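Local atomic coordinates of prophenoloxidase b (Marsupenaeus japonicus, PDB entry 3WKY), a protein that probably serves as the inactive hemolymph precursor of a type 3 copper phenoloxidase that hydroxylates monophenols and oxidises o-diphenols. Residues Ser197-Trp202 with Tyr224-Leu229; Ser552-Thr557 with Cys572-Asn577; Met193-Phe198 with Thr386-Pro391. All blocks are in the same frame, centred on the assembly; numbering follows the deposited sequence.

From the N terminus, helix 193-205 comes first and supplies one side of two contacts. Interaction 1 closes the shorter loop, bringing helix 218-239 back against residues 197-202. It nests inside interaction 3, whose much longer loop returns residues 386-391, which lead into helix 391-409, to residues 193-198; the two share Ser197 and Phe198. Interaction 2 follows later in the chain and crosses neither, closing a short loop between strands 541-548 and 588-598 of the Ig-like domain. It is nevertheless an immediate neighbour: Phe198 packs on Ser573 and Trp574, and Pro575 on Asn194 and Leu195, so the Ig-like domain is joined to helix 193-205.

Interaction 1. Residues Ser197-Trp202 with Tyr224-Leu229; sequences SFHWHW and YMHHNL. With CUO (Cu2-o2 cluster), chain J.
His199 and His226, on two nearly antiparallel helices, meet at one copper ion. Each binds CU1 of the dicopper-oxygen cluster through NE2, with His199 NE2 2.2 Å from CU1 and His226 NE2 equally near it, and His203 NE2 supplies the third protein ligand. The two imidazoles approach rim to rim with their planes at 89°, and neither lies over the other. Cluster atom O2 sits at the edge of the His199 ring, 2.9 Å from NE2 of His199.

Beside the metal the packing is tight. Met225, with CG anti to the backbone N (chi1 -180°) and its chain bent twice beyond, slides past Trp202 so that its CE methyl rests on the indole face, 3.5 Å from Trp202 CG. That same methyl also lies over one face of the His226 ring. Further back, Met225 CG touches Phe198 CZ at 3.6 Å, and the sulfur stands obliquely beside the Phe198 ring. His226 in turn points its edge at the face of the Trp202 six-membered ring, the planes at 81°.

The Leu229 side is looser: its CD2 comes no nearer than 4.4 Å to His199 CD2, and Leu229 also packs on Phe393 and Phe394 of helix 391-409. The helix axes stay 12.4 Å apart, so long side chains bridge the gap.

ND1 of His199 is hydrogen-bonded to Val384 O and ND1 of His226 to Phe222 O. These second-shell carbonyls would hold both rings with NE2 turned to copper, inside a buried apolar surround, as expected of a type 3 copper site.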
loop_
_atom_site.group_PDB
_atom_site.type_symbol
_atom_site.label_atom_id
_atom_site.label_comp_id
_atom_site.label_asym_id
_atom_site.label_seq_id
_atom_site.Cartn_x
_atom_site.Cartn_y
_atom_site.Cartn_z
ATOM N N SER A 197 0.241 -29.428 29.543
ATOM C CA SER A 197 -0.214 -29.623 30.926
ATOM C C SER A 197 0.632 -28.846 31.929
ATOM O O SER A 197 0.104 -28.297 32.893
ATOM C CB SER A 197 -0.217 -31.111 31.288
ATOM O OG SER A 197 -1.165 -31.797 30.490
ATOM N N PHE A 198 1.942 -28.815 31.704
ATOM C CA PHE A 198 2.839 -28.018 32.540
ATOM C C PHE A 198 2.414 -26.548 32.512
ATOM O O PHE A 198 2.390 -25.864 33.534
ATOM C CB PHE A 198 4.285 -28.176 32.070
ATOM C CG PHE A 198 5.204 -27.088 32.554
ATOM C CD1 PHE A 198 5.571 -27.014 33.894
ATOM C CD2 PHE A 198 5.706 -26.142 31.666
ATOM C CE1 PHE A 198 6.417 -26.013 34.345
ATOM C CE2 PHE A 198 6.564 -25.135 32.106
ATOM C CZ PHE A 198 6.919 -25.070 33.444
ATOM N N HIS A 199 2.067 -26.056 31.328
ATOM C CA HIS A 199 1.628 -24.683 31.215
ATOM C C HIS A 199 0.357 -24.410 32.048
ATOM O O HIS A 199 0.247 -23.389 32.730
ATOM C CB HIS A 199 1.400 -24.355 29.740
ATOM C CG HIS A 199 1.331 -22.901 29.466
ATOM N ND1 HIS A 199 0.185 -22.279 29.022
ATOM C CD2 HIS A 199 2.267 -21.930 29.581
ATOM C CE1 HIS A 199 0.415 -20.992 28.875
ATOM N NE2 HIS A 199 1.675 -20.763 29.189
ATOM N N TRP A 200 -0.606 -25.321 31.984
ATOM C CA TRP A 200 -1.793 -25.262 32.842
ATOM C C TRP A 200 -1.390 -25.236 34.328
ATOM O O TRP A 200 -1.825 -24.365 35.092
ATOM C CB TRP A 200 -2.673 -26.469 32.510
ATOM C CG TRP A 200 -3.772 -26.896 33.476
ATOM C CD1 TRP A 200 -3.635 -27.720 34.571
ATOM C CD2 TRP A 200 -5.184 -26.636 33.350
ATOM N NE1 TRP A 200 -4.867 -27.945 35.153
ATOM C CE2 TRP A 200 -5.832 -27.300 34.419
ATOM C CE3 TRP A 200 -5.960 -25.902 32.441
ATOM C CZ2 TRP A 200 -7.216 -27.233 34.615
ATOM C CZ3 TRP A 200 -7.350 -25.835 32.637
ATOM C CH2 TRP A 200 -7.958 -26.500 33.716
ATOM N N HIS A 201 -0.550 -26.184 34.725
ATOM C CA HIS A 201 -0.094 -26.230 36.114
ATOM C C HIS A 201 0.603 -24.958 36.553
ATOM O O HIS A 201 0.364 -24.455 37.663
ATOM C CB HIS A 201 0.795 -27.450 36.353
ATOM C CG HIS A 201 0.012 -28.702 36.577
ATOM N ND1 HIS A 201 -0.513 -29.035 37.811
ATOM C CD2 HIS A 201 -0.353 -29.695 35.731
ATOM C CE1 HIS A 201 -1.164 -30.181 37.714
ATOM N NE2 HIS A 201 -1.086 -30.603 36.464
ATOM N N TRP A 202 1.465 -24.428 35.690
ATOM C CA TRP A 202 2.189 -23.223 36.069
ATOM C C TRP A 202 1.219 -22.099 36.392
ATOM O O TRP A 202 1.359 -21.394 37.400
ATOM C CB TRP A 202 3.212 -22.784 35.002
ATOM C CG TRP A 202 4.100 -21.712 35.575
ATOM C CD1 TRP A 202 5.308 -21.893 36.211
ATOM C CD2 TRP A 202 3.802 -20.317 35.665
ATOM N NE1 TRP A 202 5.787 -20.679 36.660
ATOM C CE2 TRP A 202 4.875 -19.699 36.337
ATOM C CE3 TRP A 202 2.727 -19.523 35.232
ATOM C CZ2 TRP A 202 4.908 -18.320 36.589
ATOM C CZ3 TRP A 202 2.761 -18.157 35.481
ATOM C CH2 TRP A 202 3.844 -17.569 36.149
ATOM N N TYR A 224 10.700 -15.758 34.307
ATOM C CA TYR A 224 11.727 -16.788 34.271
ATOM C C TYR A 224 11.252 -18.069 33.608
ATOM O O TYR A 224 11.967 -18.646 32.796
ATOM C CB TYR A 224 12.219 -17.090 35.688
ATOM C CG TYR A 224 13.449 -17.969 35.720
ATOM C CD1 TYR A 224 14.625 -17.572 35.088
ATOM C CD2 TYR A 224 13.441 -19.184 36.399
ATOM C CE1 TYR A 224 15.782 -18.370 35.136
ATOM C CE2 TYR A 224 14.593 -19.994 36.446
ATOM C CZ TYR A 224 15.748 -19.576 35.816
ATOM O OH TYR A 224 16.882 -20.372 35.863
ATOM N N MET A 225 10.050 -18.525 33.948
ATOM C CA MET A 225 9.573 -19.755 33.350
ATOM C C MET A 225 9.409 -19.539 31.845
ATOM O O MET A 225 9.819 -20.377 31.040
ATOM C CB MET A 225 8.258 -20.225 33.991
ATOM C CG MET A 225 7.720 -21.535 33.379
ATOM S SD MET A 225 6.873 -21.314 31.770
ATOM C CE MET A 225 5.169 -21.262 32.289
ATOM N N HIS A 226 8.789 -18.427 31.460
ATOM C CA HIS A 226 8.564 -18.191 30.038
ATOM C C HIS A 226 9.835 -17.949 29.251
ATOM O O HIS A 226 9.922 -18.321 28.078
ATOM C CB HIS A 226 7.519 -17.092 29.817
ATOM C CG HIS A 226 6.165 -17.499 30.275
ATOM N ND1 HIS A 226 5.740 -17.343 31.576
ATOM C CD2 HIS A 226 5.159 -18.119 29.614
ATOM C CE1 HIS A 226 4.515 -17.825 31.694
ATOM N NE2 HIS A 226 4.151 -18.311 30.523
ATOM N N HIS A 227 10.827 -17.344 29.898
ATOM C CA HIS A 227 12.131 -17.175 29.277
ATOM C C HIS A 227 12.717 -18.533 28.936
ATOM O O HIS A 227 13.251 -18.748 27.855
ATOM C CB HIS A 227 13.108 -16.452 30.204
ATOM C CG HIS A 227 14.516 -16.521 29.712
ATOM N ND1 HIS A 227 14.940 -15.822 28.601
ATOM C CD2 HIS A 227 15.570 -17.266 30.119
ATOM C CE1 HIS A 227 16.210 -16.110 28.365
ATOM N NE2 HIS A 227 16.617 -16.981 29.270
ATOM N N ASN A 228 12.622 -19.457 29.882
ATOM C CA ASN A 228 13.143 -20.796 29.680
ATOM C C ASN A 228 12.350 -21.570 28.634
ATOM O O ASN A 228 12.916 -22.316 27.834
ATOM C CB ASN A 228 13.174 -21.535 31.025
ATOM C CG ASN A 228 14.427 -21.240 31.796
ATOM O OD1 ASN A 228 15.425 -21.933 31.627
ATOM N ND2 ASN A 228 14.399 -20.189 32.632
ATOM N N LEU A 229 11.033 -21.366 28.628
ATOM C CA LEU A 229 10.163 -21.969 27.629
ATOM C C LEU A 229 10.518 -21.495 26.203
ATOM O O LEU A 229 10.646 -22.308 25.282
ATOM C CB LEU A 229 8.704 -21.642 27.987
ATOM C CG LEU A 229 7.555 -22.092 27.087
ATOM C CD1 LEU A 229 7.656 -23.578 26.756
ATOM C CD2 LEU A 229 6.259 -21.790 27.820
HETATM CU CU1 CUO J . 2.076 -18.788 30.047
HETATM CU CU2 CUO J . 1.245 -16.119 27.776
HETATM O O1 CUO J . 1.213 -17.066 29.519
HETATM O O2 CUO J . 0.718 -18.152 28.366
#

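Interaction 2. Residues Ser552-Thr557 with Cys572-Asn577; sequences SSILST and CSWPRN. Unlike the reference sequence in segment 572-577: Arg576 (reference Gln). With NAG (2-acetamido-2-deoxy-beta-D-glucopyranose), chain F.
The hydroxyl of Ser573 works both ways: its OG accepts from the amide of Ser556 across the contact, with Ser556 N to Ser573 OG at 3.0 Å, and donates to the carbonyl of its own neighbour, with Ser573 OG to Trp574 O at 2.9 Å. A chi1 of -180° turns OG away from its own amide to make both bonds, the second reaching Trp574 O from above the carbonyl plane. With an alanine here, the Ser556 amide would probably lose its acceptor and Trp574 O the hydroxyl donor, leaving residues 552-557 and 572-577 tied by the Trp574 N to Ile554 O bond alone.

That second bond (3.2 Å) runs alongside, and Ser616 OG also bonds to the Ile554 carbonyl. Ile554 and Trp574 lie side by side, with Ile554 CD1 3.9 Å from Trp574 CD1; Leu578 O takes the indole NH. Leu555 pushes its CD2 methyl close to the other arm, 3.1 Å from Trp574 O, and also toward CA of Arg576. The guanidinium of Arg576 reaches past, forming salt bridges with Asp484 and Glu481 near the sugar on Asn550.

Cys572, disulfide-bonded to Cys619, anchors the start of 572-577. In these two arms of one irregular Ig-like domain loop, hydrogen bonds give partners to Ser556 N, Trp574 N and the carbonyls of Ile554 and Trp574, while Ile554 and Leu555 pack around them.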
loop_
_atom_site.group_PDB
_atom_site.type_symbol
_atom_site.label_atom_id
_atom_site.label_comp_id
_atom_site.label_asym_id
_atom_site.label_seq_id
_atom_site.Cartn_x
_atom_site.Cartn_y
_atom_site.Cartn_z
ATOM N N SER A 552 16.991 -33.266 38.613
ATOM C CA SER A 552 17.111 -31.857 38.211
ATOM C C SER A 552 16.128 -30.925 38.909
ATOM O O SER A 552 14.962 -31.266 39.108
ATOM C CB SER A 552 16.920 -31.697 36.706
ATOM O OG SER A 552 16.839 -30.315 36.402
ATOM N N SER A 553 16.601 -29.729 39.243
ATOM C CA SER A 553 15.763 -28.714 39.862
ATOM C C SER A 553 14.551 -28.331 39.009
ATOM O O SER A 553 13.557 -27.820 39.534
ATOM C CB SER A 553 16.597 -27.466 40.116
ATOM O OG SER A 553 17.241 -27.056 38.923
ATOM N N ILE A 554 14.617 -28.565 37.701
ATOM C CA ILE A 554 13.491 -28.131 36.835
ATOM C C ILE A 554 12.341 -29.142 36.824
ATOM O O ILE A 554 11.241 -28.845 36.352
ATOM C CB ILE A 554 13.932 -27.814 35.389
ATOM C CG1 ILE A 554 14.252 -29.104 34.629
ATOM C CG2 ILE A 554 15.111 -26.800 35.386
ATOM C CD1 ILE A 554 14.694 -28.884 33.178
ATOM N N LEU A 555 12.594 -30.333 37.357
ATOM C CA LEU A 555 11.568 -31.371 37.465
ATOM C C LEU A 555 10.926 -31.326 38.851
ATOM O O LEU A 555 11.508 -30.784 39.790
ATOM C CB LEU A 555 12.196 -32.749 37.231
ATOM C CG LEU A 555 12.952 -32.916 35.910
ATOM C CD1 LEU A 555 13.650 -34.272 35.831
ATOM C CD2 LEU A 555 11.982 -32.735 34.721
ATOM N N SER A 556 9.724 -31.878 38.986
ATOM C CA SER A 556 9.115 -32.002 40.308
ATOM C C SER A 556 9.649 -33.291 40.945
ATOM O O SER A 556 10.823 -33.612 40.805
ATOM C CB SER A 556 7.591 -32.061 40.201
ATOM O OG SER A 556 7.191 -33.180 39.436
ATOM N N THR A 557 8.781 -34.042 41.611
ATOM C CA THR A 557 9.183 -35.328 42.183
ATOM C C THR A 557 8.408 -36.491 41.567
ATOM O O THR A 557 8.975 -37.547 41.281
ATOM C CB THR A 557 9.000 -35.347 43.703
ATOM O OG1 THR A 557 7.673 -34.916 44.026
ATOM C CG2 THR A 557 10.006 -34.415 44.368
ATOM N N CYS A 572 3.431 -29.840 39.061
ATOM C CA CYS A 572 3.997 -28.837 38.166
ATOM C C CYS A 572 5.472 -29.157 37.886
ATOM O O CYS A 572 6.316 -29.055 38.774
ATOM C CB CYS A 572 3.865 -27.458 38.804
ATOM S SG CYS A 572 4.206 -26.059 37.684
ATOM N N SER A 573 5.777 -29.555 36.655
ATOM C CA SER A 573 7.123 -30.013 36.312
ATOM C C SER A 573 7.449 -29.728 34.852
ATOM O O SER A 573 6.605 -29.971 33.979
ATOM C CB SER A 573 7.220 -31.527 36.542
ATOM O OG SER A 573 8.515 -32.036 36.225
ATOM N N TRP A 574 8.666 -29.258 34.563
ATOM C CA TRP A 574 9.107 -29.274 33.168
ATOM C C TRP A 574 9.012 -30.734 32.727
ATOM O O TRP A 574 9.343 -31.616 33.506
ATOM C CB TRP A 574 10.542 -28.764 33.013
ATOM C CG TRP A 574 10.924 -28.703 31.563
ATOM C CD1 TRP A 574 11.669 -29.610 30.866
ATOM C CD2 TRP A 574 10.510 -27.708 30.613
ATOM N NE1 TRP A 574 11.770 -29.227 29.546
ATOM C CE2 TRP A 574 11.065 -28.066 29.364
ATOM C CE3 TRP A 574 9.748 -26.544 30.704
ATOM C CZ2 TRP A 574 10.872 -27.297 28.207
ATOM C CZ3 TRP A 574 9.551 -25.781 29.553
ATOM C CH2 TRP A 574 10.112 -26.160 28.328
ATOM N N PRO A 575 8.529 -31.007 31.501
ATOM C CA PRO A 575 8.392 -32.422 31.118
ATOM C C PRO A 575 9.732 -33.150 31.061
ATOM O O PRO A 575 10.646 -32.700 30.361
ATOM C CB PRO A 575 7.790 -32.349 29.711
ATOM C CG PRO A 575 7.070 -31.044 29.685
ATOM C CD PRO A 575 7.931 -30.104 30.498
ATOM N N ARG A 576 9.853 -34.267 31.780
ATOM C CA ARG A 576 11.116 -34.999 31.778
ATOM C C ARG A 576 11.496 -35.397 30.358
ATOM O O ARG A 576 12.677 -35.365 29.994
ATOM C CB ARG A 576 11.071 -36.241 32.693
ATOM C CG ARG A 576 12.431 -36.957 32.773
ATOM C CD ARG A 576 12.312 -38.480 32.990
ATOM N NE ARG A 576 13.523 -39.183 32.555
ATOM C CZ ARG A 576 13.753 -39.580 31.301
ATOM N NH1 ARG A 576 12.852 -39.353 30.349
ATOM N NH2 ARG A 576 14.886 -40.208 30.991
ATOM N N ASN A 577 10.497 -35.739 29.545
ATOM C CA ASN A 577 10.775 -36.188 28.183
ATOM C C ASN A 577 11.310 -35.077 27.273
ATOM O O ASN A 577 11.909 -35.362 26.224
ATOM C CB ASN A 577 9.559 -36.880 27.559
ATOM C CG ASN A 577 8.439 -35.906 27.209
ATOM O OD1 ASN A 577 7.767 -35.387 28.092
ATOM N ND2 ASN A 577 8.236 -35.667 25.915
HETATM C C1 NAG F . 14.067 -41.434 35.603
HETATM C C2 NAG F . 14.291 -42.858 36.119
HETATM C C3 NAG F . 13.859 -43.859 35.055
HETATM C C4 NAG F . 12.399 -43.619 34.697
HETATM C C5 NAG F . 12.134 -42.151 34.372
HETATM C C6 NAG F . 10.633 -41.898 34.303
HETATM C C7 NAG F . 15.954 -43.452 37.789
HETATM C C8 NAG F . 17.252 -44.176 38.000
HETATM N N2 NAG F . 15.667 -43.086 36.537
HETATM O O3 NAG F . 14.010 -45.176 35.528
HETATM O O4 NAG F . 12.044 -44.414 33.586
HETATM O O5 NAG F . 12.679 -41.283 35.351
HETATM O O6 NAG F . 10.139 -41.766 35.617
HETATM O O7 NAG F . 15.209 -43.221 38.742
#

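Interaction 3. Residues Met193-Phe198 with Thr386-Pro391; sequences MNLNSF and TAVRDP
Leu195 and Val388 make the apolar part of the contact, crossing at about a right angle with Leu195 CD2 3.8 Å from Val388 CG1. With this branch anti to the backbone N (chi1 173°), the valine extends toward the leucine on helix 193-205. Val388 also packs on Phe393 and Phe394, so the same side chain reaches the start of helix 391-409.

The polar part is bridged by water. A single molecule donates to the amide of Asn196, 2.8 Å from Asn196 OD1, and accepts from the backbone of the loop, 3.0 Å from Val388 N. On the other branch of the same amide, ND2 bonds to the carbonyls of Arg190 and Asp192 just before the segment. Bonds thus grip both polar atoms of the amide and fix its rotation, with OD1 toward the loop.

Van der Waals contact completes the fit. The aliphatic part of Arg389 crosses the amide at about a right angle, its CG 3.5 Å from Asn196 OD1. Through its carbonyl Arg389 also accepts a bond from Arg190 NE, a further tie to the approach of helix 193-205.

The contact thus sets the entry to helix 391-409, where Asp390 takes the N-cap position and which bears the cluster-pocket histidine His397, against the helix bearing His199 and His203, an arrangement belonging to the helical core that encloses the dicopper centre of the hemocyanin and phenoloxidase family.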
loop_
_atom_site.group_PDB
_atom_site.type_symbol
_atom_site.label_atom_id
_atom_site.label_comp_id
_atom_site.label_asym_id
_atom_site.label_seq_id
_atom_site.Cartn_x
_atom_site.Cartn_y
_atom_site.Cartn_z
ATOM N N MET A 193 1.709 -33.164 24.979
ATOM C CA MET A 193 0.652 -33.053 25.987
ATOM C C MET A 193 1.186 -32.724 27.380
ATOM O O MET A 193 0.519 -32.037 28.159
ATOM C CB MET A 193 -0.242 -34.303 25.997
ATOM C CG MET A 193 0.443 -35.584 26.434
ATOM S SD MET A 193 -0.750 -36.951 26.361
ATOM C CE MET A 193 -1.267 -36.859 24.638
ATOM N N ASN A 194 2.395 -33.185 27.689
ATOM C CA ASN A 194 2.993 -32.874 28.979
ATOM C C ASN A 194 3.414 -31.407 29.079
ATOM O O ASN A 194 3.316 -30.787 30.142
ATOM C CB ASN A 194 4.194 -33.781 29.243
ATOM C CG ASN A 194 3.800 -35.242 29.384
ATOM O OD1 ASN A 194 2.806 -35.569 30.026
ATOM N ND2 ASN A 194 4.579 -36.126 28.768
ATOM N N LEU A 195 3.881 -30.847 27.971
ATOM C CA LEU A 195 4.266 -29.437 27.968
ATOM C C LEU A 195 3.051 -28.536 28.133
ATOM O O LEU A 195 3.081 -27.556 28.891
ATOM C CB LEU A 195 5.006 -29.088 26.679
ATOM C CG LEU A 195 5.580 -27.669 26.647
ATOM C CD1 LEU A 195 6.633 -27.481 27.740
ATOM C CD2 LEU A 195 6.188 -27.389 25.278
ATOM N N ASN A 196 1.983 -28.856 27.405
ATOM C CA ASN A 196 0.742 -28.113 27.546
ATOM C C ASN A 196 0.142 -28.241 28.949
ATOM O O ASN A 196 -0.379 -27.269 29.488
ATOM C CB ASN A 196 -0.266 -28.520 26.464
ATOM C CG ASN A 196 0.055 -27.899 25.123
ATOM O OD1 ASN A 196 -0.430 -26.805 24.806
ATOM N ND2 ASN A 196 0.883 -28.579 24.328
ATOM N N SER A 197 0.241 -29.428 29.543
ATOM C CA SER A 197 -0.214 -29.623 30.926
ATOM C C SER A 197 0.632 -28.846 31.929
ATOM O O SER A 197 0.104 -28.297 32.893
ATOM C CB SER A 197 -0.217 -31.111 31.288
ATOM O OG SER A 197 -1.165 -31.797 30.490
ATOM N N PHE A 198 1.942 -28.815 31.704
ATOM C CA PHE A 198 2.839 -28.018 32.540
ATOM C C PHE A 198 2.414 -26.548 32.512
ATOM O O PHE A 198 2.390 -25.864 33.534
ATOM C CB PHE A 198 4.285 -28.176 32.070
ATOM C CG PHE A 198 5.204 -27.088 32.554
ATOM C CD1 PHE A 198 5.571 -27.014 33.894
ATOM C CD2 PHE A 198 5.706 -26.142 31.666
ATOM C CE1 PHE A 198 6.417 -26.013 34.345
ATOM C CE2 PHE A 198 6.564 -25.135 32.106
ATOM C CZ PHE A 198 6.919 -25.070 33.444
ATOM N N THR A 386 -3.966 -25.079 26.208
ATOM C CA THR A 386 -3.841 -25.249 24.754
ATOM C C THR A 386 -2.951 -24.221 24.025
ATOM O O THR A 386 -2.572 -24.447 22.879
ATOM C CB THR A 386 -5.228 -25.206 24.054
ATOM O OG1 THR A 386 -5.893 -23.980 24.385
ATOM C CG2 THR A 386 -6.103 -26.408 24.463
ATOM N N ALA A 387 -2.644 -23.095 24.668
ATOM C CA ALA A 387 -2.005 -21.970 23.964
ATOM C C ALA A 387 -0.630 -22.293 23.388
ATOM O O ALA A 387 -0.281 -21.827 22.301
ATOM C CB ALA A 387 -1.931 -20.731 24.858
ATOM N N VAL A 388 0.149 -23.111 24.101
ATOM C CA VAL A 388 1.503 -23.467 23.652
ATOM C C VAL A 388 1.520 -24.179 22.282
ATOM O O VAL A 388 2.503 -24.091 21.543
ATOM C CB VAL A 388 2.232 -24.286 24.747
ATOM C CG1 VAL A 388 3.588 -24.828 24.261
ATOM C CG2 VAL A 388 2.432 -23.411 25.983
ATOM N N ARG A 389 0.426 -24.848 21.928
ATOM C CA ARG A 389 0.295 -25.496 20.618
ATOM C C ARG A 389 0.521 -24.541 19.440
ATOM O O ARG A 389 1.040 -24.944 18.400
ATOM C CB ARG A 389 -1.107 -26.112 20.453
ATOM C CG ARG A 389 -1.440 -27.257 21.434
ATOM C CD ARG A 389 -2.896 -27.719 21.250
ATOM N NE ARG A 389 -3.173 -28.231 19.905
ATOM C CZ ARG A 389 -3.150 -29.522 19.567
ATOM N NH1 ARG A 389 -2.833 -30.453 20.465
ATOM N NH2 ARG A 389 -3.437 -29.884 18.325
ATOM N N ASP A 390 0.099 -23.289 19.603
ATOM C CA ASP A 390 0.042 -22.329 18.488
ATOM C C ASP A 390 1.418 -21.714 18.276
ATOM O O ASP A 390 2.020 -21.221 19.229
ATOM C CB ASP A 390 -0.981 -21.234 18.839
ATOM C CG ASP A 390 -1.408 -20.391 17.643
ATOM O OD1 ASP A 390 -0.562 -20.077 16.774
ATOM O OD2 ASP A 390 -2.602 -20.002 17.594
ATOM N N PRO A 391 1.944 -21.743 17.030
ATOM C CA PRO A 391 3.245 -21.084 16.826
ATOM C C PRO A 391 3.260 -19.622 17.282
ATOM O O PRO A 391 4.309 -19.118 17.698
ATOM C CB PRO A 391 3.477 -21.194 15.306
ATOM C CG PRO A 391 2.072 -21.483 14.716
ATOM C CD PRO A 391 1.422 -22.339 15.783
HETATM O O HOH W 1 -0.483 -24.650 26.588
#